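Local coordinates for protein membrane-bound lytic murein transglycosylase A (Burkholderia pseudomallei, PDB 6QK4) that probably cleaves the beta-1,4 linkage between N-acetylmuramic acid and N-acetylglucosamine in peptidoglycan, forming a 1,6-anhydro bond in the N-acetylmuramic acid, at residues Q122-A134 and L144-V156. Numbering follows the deposited sequence.
Sequences QYALYRWPAGYRA and LMRSGALSGNELV
In the MltA-specific insert domain, strand 123-126 pairs antiparallel with the start of strand 154-158, and the loop that follows strand 123-126 packs on the one that follows helix 141-147. Leu-155 N donates an almost straight bond to Leu-125 O (2.7 Å, 175°). Leu-125 N binds Val-156 O, and Arg-127 N binds Asn-153 O. Tyr-126 and Glu-154 form a non-hydrogen-bonded pair. The Tyr-126 ring is sandwiched. Leu-150 CD1 sits over the centre of one face, 4.0 Å from the ring centroid, a CH-pi contact. Ala-124 CB lies on the opposite face, toward the rim. Met-145 SD approaches obliquely, 5.0 Å from the same centroid, a Met-aromatic contact. The bend of Glu-154 at chi2 (87°) is part of how its OE2 comes to accept from a water that also bonds Tyr-126 OH at 2.6 Å, in the plane of the ring. The water thus ties the phenol to the carboxylate. The other methyl of Leu-150, CD2, meets Pro-129 CG at 3.6 Å. Asn-153 OD1 accepts from Ala-130 N (3.1 Å), with the donor above the amide plane, and so anchors the loop past Pro-129. Leu-125 CD1 lies beside Val-156 CG1 (3.7 Å). Those two side chains point the same way: Leu-125 rests on helix 161-170 and Val-156 touches strand 182-190. Strand 240-244 supplies Phe-241 against Pro-129 and Leu-150, and Phe-242 against Leu-155.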
loop_
_atom_site.group_PDB
_atom_site.type_symbol
_atom_site.label_atom_id
_atom_site.label_comp_id
_atom_site.label_asym_id
_atom_site.label_seq_id
_atom_site.Cartn_x
_atom_site.Cartn_y
_atom_site.Cartn_z
ATOM N N GLN A 122 17.161 0.171 -19.520
ATOM C CA GLN A 122 16.854 -0.046 -20.937
ATOM C C GLN A 122 15.370 -0.131 -21.303
ATOM O O GLN A 122 15.054 -0.404 -22.477
ATOM C CB GLN A 122 17.539 -1.329 -21.450
ATOM C CG GLN A 122 19.069 -1.342 -21.335
ATOM C CD GLN A 122 19.780 -0.321 -22.251
ATOM O OE1 GLN A 122 19.317 -0.030 -23.374
ATOM N NE2 GLN A 122 20.900 0.247 -21.748
ATOM N N TYR A 123 14.454 0.084 -20.353
ATOM C CA TYR A 123 13.024 -0.158 -20.549
ATOM C C TYR A 123 12.266 1.110 -20.206
ATOM O O TYR A 123 12.274 1.517 -19.052
ATOM C CB TYR A 123 12.552 -1.309 -19.652
ATOM C CG TYR A 123 13.414 -2.521 -19.845
ATOM C CD1 TYR A 123 13.178 -3.378 -20.893
ATOM C CD2 TYR A 123 14.480 -2.793 -18.994
ATOM C CE1 TYR A 123 13.962 -4.493 -21.082
ATOM C CE2 TYR A 123 15.307 -3.904 -19.210
ATOM C CZ TYR A 123 15.020 -4.744 -20.228
ATOM O OH TYR A 123 15.812 -5.867 -20.418
ATOM N N ALA A 124 11.586 1.709 -21.183
ATOM C CA ALA A 124 11.022 3.046 -20.986
ATOM C C ALA A 124 9.656 3.017 -20.313
ATOM O O ALA A 124 8.843 2.134 -20.590
ATOM C CB ALA A 124 10.856 3.760 -22.329
ATOM N N LEU A 125 9.406 4.006 -19.461
ATOM C CA LEU A 125 8.054 4.459 -19.153
ATOM C C LEU A 125 7.707 5.603 -20.114
ATOM O O LEU A 125 8.557 6.436 -20.430
ATOM C CB LEU A 125 7.946 4.929 -17.693
ATOM C CG LEU A 125 8.508 3.970 -16.635
ATOM C CD1 LEU A 125 8.295 4.556 -15.191
ATOM C CD2 LEU A 125 7.869 2.601 -16.792
ATOM N N TYR A 126 6.448 5.673 -20.551
ATOM C CA TYR A 126 6.043 6.648 -21.571
ATOM C C TYR A 126 5.007 7.644 -21.081
ATOM O O TYR A 126 4.085 7.273 -20.340
ATOM C CB TYR A 126 5.454 5.931 -22.774
ATOM C CG TYR A 126 6.424 5.049 -23.454
ATOM C CD1 TYR A 126 7.228 5.541 -24.499
ATOM C CD2 TYR A 126 6.534 3.715 -23.107
ATOM C CE1 TYR A 126 8.115 4.722 -25.150
ATOM C CE2 TYR A 126 7.441 2.906 -23.759
ATOM C CZ TYR A 126 8.221 3.424 -24.765
ATOM O OH TYR A 126 9.124 2.583 -25.380
ATOM N N ARG A 127 5.170 8.919 -21.469
ATOM C CA ARG A 127 4.091 9.891 -21.329
ATOM C C ARG A 127 3.008 9.628 -22.371
ATOM O O ARG A 127 3.197 8.870 -23.334
ATOM C CB ARG A 127 4.580 11.321 -21.535
ATOM C CG ARG A 127 5.739 11.722 -20.697
ATOM C CD ARG A 127 6.200 13.147 -21.053
ATOM N NE ARG A 127 7.626 13.172 -21.377
ATOM C CZ ARG A 127 8.571 13.697 -20.592
ATOM N NH1 ARG A 127 8.256 14.263 -19.426
ATOM N NH2 ARG A 127 9.841 13.657 -20.977
ATOM N N TRP A 128 1.867 10.290 -22.193
ATOM C CA TRP A 128 0.859 10.243 -23.243
ATOM C C TRP A 128 1.480 10.764 -24.549
ATOM O O TRP A 128 2.162 11.797 -24.540
ATOM C CB TRP A 128 -0.374 11.059 -22.839
ATOM C CG TRP A 128 -1.480 10.988 -23.854
ATOM C CD1 TRP A 128 -1.690 11.857 -24.890
ATOM C CD2 TRP A 128 -2.513 9.994 -23.947
ATOM N NE1 TRP A 128 -2.789 11.472 -25.611
ATOM C CE2 TRP A 128 -3.312 10.331 -25.062
ATOM C CE3 TRP A 128 -2.842 8.861 -23.199
ATOM C CZ2 TRP A 128 -4.425 9.586 -25.442
ATOM C CZ3 TRP A 128 -3.947 8.114 -23.574
ATOM C CH2 TRP A 128 -4.725 8.476 -24.701
ATOM N N PRO A 129 1.324 10.055 -25.664
ATOM C CA PRO A 129 2.052 10.425 -26.885
ATOM C C PRO A 129 1.522 11.738 -27.445
ATOM O O PRO A 129 0.310 11.910 -27.615
ATOM C CB PRO A 129 1.777 9.258 -27.839
ATOM C CG PRO A 129 1.261 8.161 -27.005
ATOM C CD PRO A 129 0.556 8.822 -25.826
ATOM N N ALA A 130 2.440 12.671 -27.706
ATOM C CA ALA A 130 2.039 13.996 -28.184
ATOM C C ALA A 130 1.272 13.911 -29.508
ATOM O O ALA A 130 0.337 14.690 -29.755
ATOM C CB ALA A 130 3.270 14.892 -28.326
ATOM N N GLY A 131 1.643 12.967 -30.366
ATOM C CA GLY A 131 0.898 12.757 -31.593
ATOM C C GLY A 131 -0.373 11.968 -31.347
ATOM O O GLY A 131 -0.577 10.896 -31.935
ATOM N N TYR A 132 -1.236 12.487 -30.475
ATOM C CA TYR A 132 -2.463 11.772 -30.167
ATOM C C TYR A 132 -3.353 12.649 -29.300
ATOM O O TYR A 132 -2.870 13.515 -28.564
ATOM C CB TYR A 132 -2.169 10.446 -29.469
ATOM C CG TYR A 132 -3.115 9.348 -29.860
ATOM C CD1 TYR A 132 -4.349 9.232 -29.237
ATOM C CD2 TYR A 132 -2.783 8.426 -30.856
ATOM C CE1 TYR A 132 -5.236 8.214 -29.577
ATOM C CE2 TYR A 132 -3.670 7.396 -31.213
ATOM C CZ TYR A 132 -4.903 7.297 -30.568
ATOM O OH TYR A 132 -5.805 6.292 -30.892
ATOM N N ARG A 133 -4.656 12.409 -29.403
ATOM C CA ARG A 133 -5.668 13.239 -28.770
ATOM C C ARG A 133 -6.144 12.574 -27.485
ATOM O O ARG A 133 -6.521 11.391 -27.495
ATOM C CB ARG A 133 -6.849 13.457 -29.717
ATOM C CG ARG A 133 -7.876 14.456 -29.231
ATOM C CD ARG A 133 -8.667 15.038 -30.413
ATOM N NE ARG A 133 -9.522 14.053 -31.082
ATOM C CZ ARG A 133 -9.257 13.529 -32.272
ATOM N NH1 ARG A 133 -8.165 13.903 -32.920
ATOM N NH2 ARG A 133 -10.078 12.642 -32.824
ATOM N N ALA A 134 -6.134 13.343 -26.394
ATOM C CA ALA A 134 -6.649 12.905 -25.101
ATOM C C ALA A 134 -7.868 12.008 -25.265
ATOM O O ALA A 134 -8.874 12.398 -25.880
ATOM C CB ALA A 134 -7.011 14.123 -24.254
ATOM N N LEU A 144 0.865 -0.876 -30.346
ATOM C CA LEU A 144 1.303 0.430 -29.887
ATOM C C LEU A 144 2.829 0.505 -29.829
ATOM O O LEU A 144 3.439 1.466 -30.330
ATOM C CB LEU A 144 0.684 0.700 -28.509
ATOM C CG LEU A 144 0.780 2.079 -27.929
ATOM C CD1 LEU A 144 0.130 3.060 -28.847
ATOM C CD2 LEU A 144 0.038 2.001 -26.597
ATOM N N MET A 145 3.463 -0.515 -29.229
ATOM C CA MET A 145 4.915 -0.535 -29.125
ATOM C C MET A 145 5.596 -0.679 -30.478
ATOM O O MET A 145 6.765 -0.306 -30.593
ATOM C CB MET A 145 5.395 -1.658 -28.196
ATOM C CG MET A 145 4.979 -1.504 -26.691
ATOM S SD MET A 145 6.030 -0.269 -25.934
ATOM C CE MET A 145 7.664 -0.852 -26.397
ATOM N N ARG A 146 4.896 -1.196 -31.505
ATOM C CA ARG A 146 5.510 -1.440 -32.794
ATOM C C ARG A 146 5.220 -0.356 -33.809
ATOM O O ARG A 146 5.933 -0.264 -34.816
ATOM C CB ARG A 146 5.039 -2.800 -33.344
ATOM C CG ARG A 146 5.570 -3.972 -32.504
ATOM C CD ARG A 146 5.073 -5.349 -32.892
ATOM N NE ARG A 146 5.938 -6.415 -32.374
ATOM C CZ ARG A 146 5.902 -6.848 -31.102
ATOM N NH1 ARG A 146 5.012 -6.352 -30.217
ATOM N NH2 ARG A 146 6.732 -7.827 -30.741
ATOM N N SER A 147 4.189 0.444 -33.586
ATOM C CA SER A 147 3.794 1.477 -34.559
ATOM C C SER A 147 4.825 2.607 -34.713
ATOM O O SER A 147 4.847 3.278 -35.757
ATOM C CB SER A 147 2.435 2.065 -34.146
ATOM O OG SER A 147 2.565 2.840 -32.965
ATOM N N GLY A 148 5.677 2.844 -33.709
ATOM C CA GLY A 148 6.496 4.037 -33.637
ATOM C C GLY A 148 5.849 5.234 -32.942
ATOM O O GLY A 148 6.544 6.223 -32.641
ATOM N N ALA A 149 4.542 5.176 -32.699
ATOM C CA ALA A 149 3.829 6.250 -32.031
ATOM C C ALA A 149 4.400 6.579 -30.654
ATOM O O ALA A 149 4.214 7.709 -30.182
ATOM C CB ALA A 149 2.353 5.870 -31.926
ATOM N N LEU A 150 5.098 5.649 -29.994
ATOM C CA LEU A 150 5.628 5.979 -28.661
ATOM C C LEU A 150 7.026 6.589 -28.683
ATOM O O LEU A 150 7.418 7.249 -27.706
ATOM C CB LEU A 150 5.639 4.734 -27.773
ATOM C CG LEU A 150 4.269 4.084 -27.544
ATOM C CD1 LEU A 150 4.387 2.903 -26.574
ATOM C CD2 LEU A 150 3.164 5.059 -27.113
ATOM N N SER A 151 7.768 6.426 -29.779
ATOM C CA SER A 151 9.139 6.922 -29.857
ATOM C C SER A 151 9.208 8.415 -29.564
ATOM O O SER A 151 8.370 9.191 -30.032
ATOM C CB SER A 151 9.709 6.654 -31.249
ATOM O OG SER A 151 9.600 5.284 -31.563
ATOM N N GLY A 152 10.213 8.817 -28.775
ATOM C CA GLY A 152 10.356 10.189 -28.350
ATOM C C GLY A 152 9.430 10.616 -27.236
ATOM O O GLY A 152 9.529 11.759 -26.787
ATOM N N ASN A 153 8.512 9.754 -26.779
ATOM C CA ASN A 153 7.626 10.103 -25.681
ATOM C C ASN A 153 8.064 9.456 -24.372
ATOM O O ASN A 153 7.246 9.293 -23.460
ATOM C CB ASN A 153 6.189 9.717 -26.028
ATOM C CG ASN A 153 5.611 10.572 -27.161
ATOM O OD1 ASN A 153 5.292 11.750 -26.969
ATOM N ND2 ASN A 153 5.488 9.980 -28.338
ATOM N N GLU A 154 9.328 9.040 -24.293
ATOM C CA GLU A 154 9.833 8.368 -23.102
ATOM C C GLU A 154 9.926 9.369 -21.950
ATOM O O GLU A 154 10.344 10.520 -22.134
ATOM C CB GLU A 154 11.197 7.729 -23.412
ATOM C CG GLU A 154 11.187 6.661 -24.506
ATOM C CD GLU A 154 11.348 7.248 -25.906
ATOM O OE1 GLU A 154 11.450 8.485 -25.993
ATOM O OE2 GLU A 154 11.338 6.475 -26.894
ATOM N N LEU A 155 9.487 8.958 -20.757
ATOM C CA LEU A 155 9.547 9.796 -19.572
ATOM C C LEU A 155 10.829 9.520 -18.774
ATOM O O LEU A 155 11.478 10.475 -18.313
ATOM C CB LEU A 155 8.283 9.565 -18.728
ATOM C CG LEU A 155 8.149 10.268 -17.390
ATOM C CD1 LEU A 155 8.239 11.803 -17.578
ATOM C CD2 LEU A 155 6.858 9.847 -16.612
ATOM N N VAL A 156 11.232 8.262 -18.704
ATOM C CA VAL A 156 12.383 7.822 -17.924
ATOM C C VAL A 156 12.639 6.365 -18.299
ATOM O O VAL A 156 11.755 5.684 -18.859
ATOM C CB VAL A 156 12.076 8.008 -16.412
ATOM C CG1 VAL A 156 10.932 7.080 -15.968
ATOM C CG2 VAL A 156 13.288 7.774 -15.560
HETATM O O HOH W 1 10.617 3.952 -26.984
#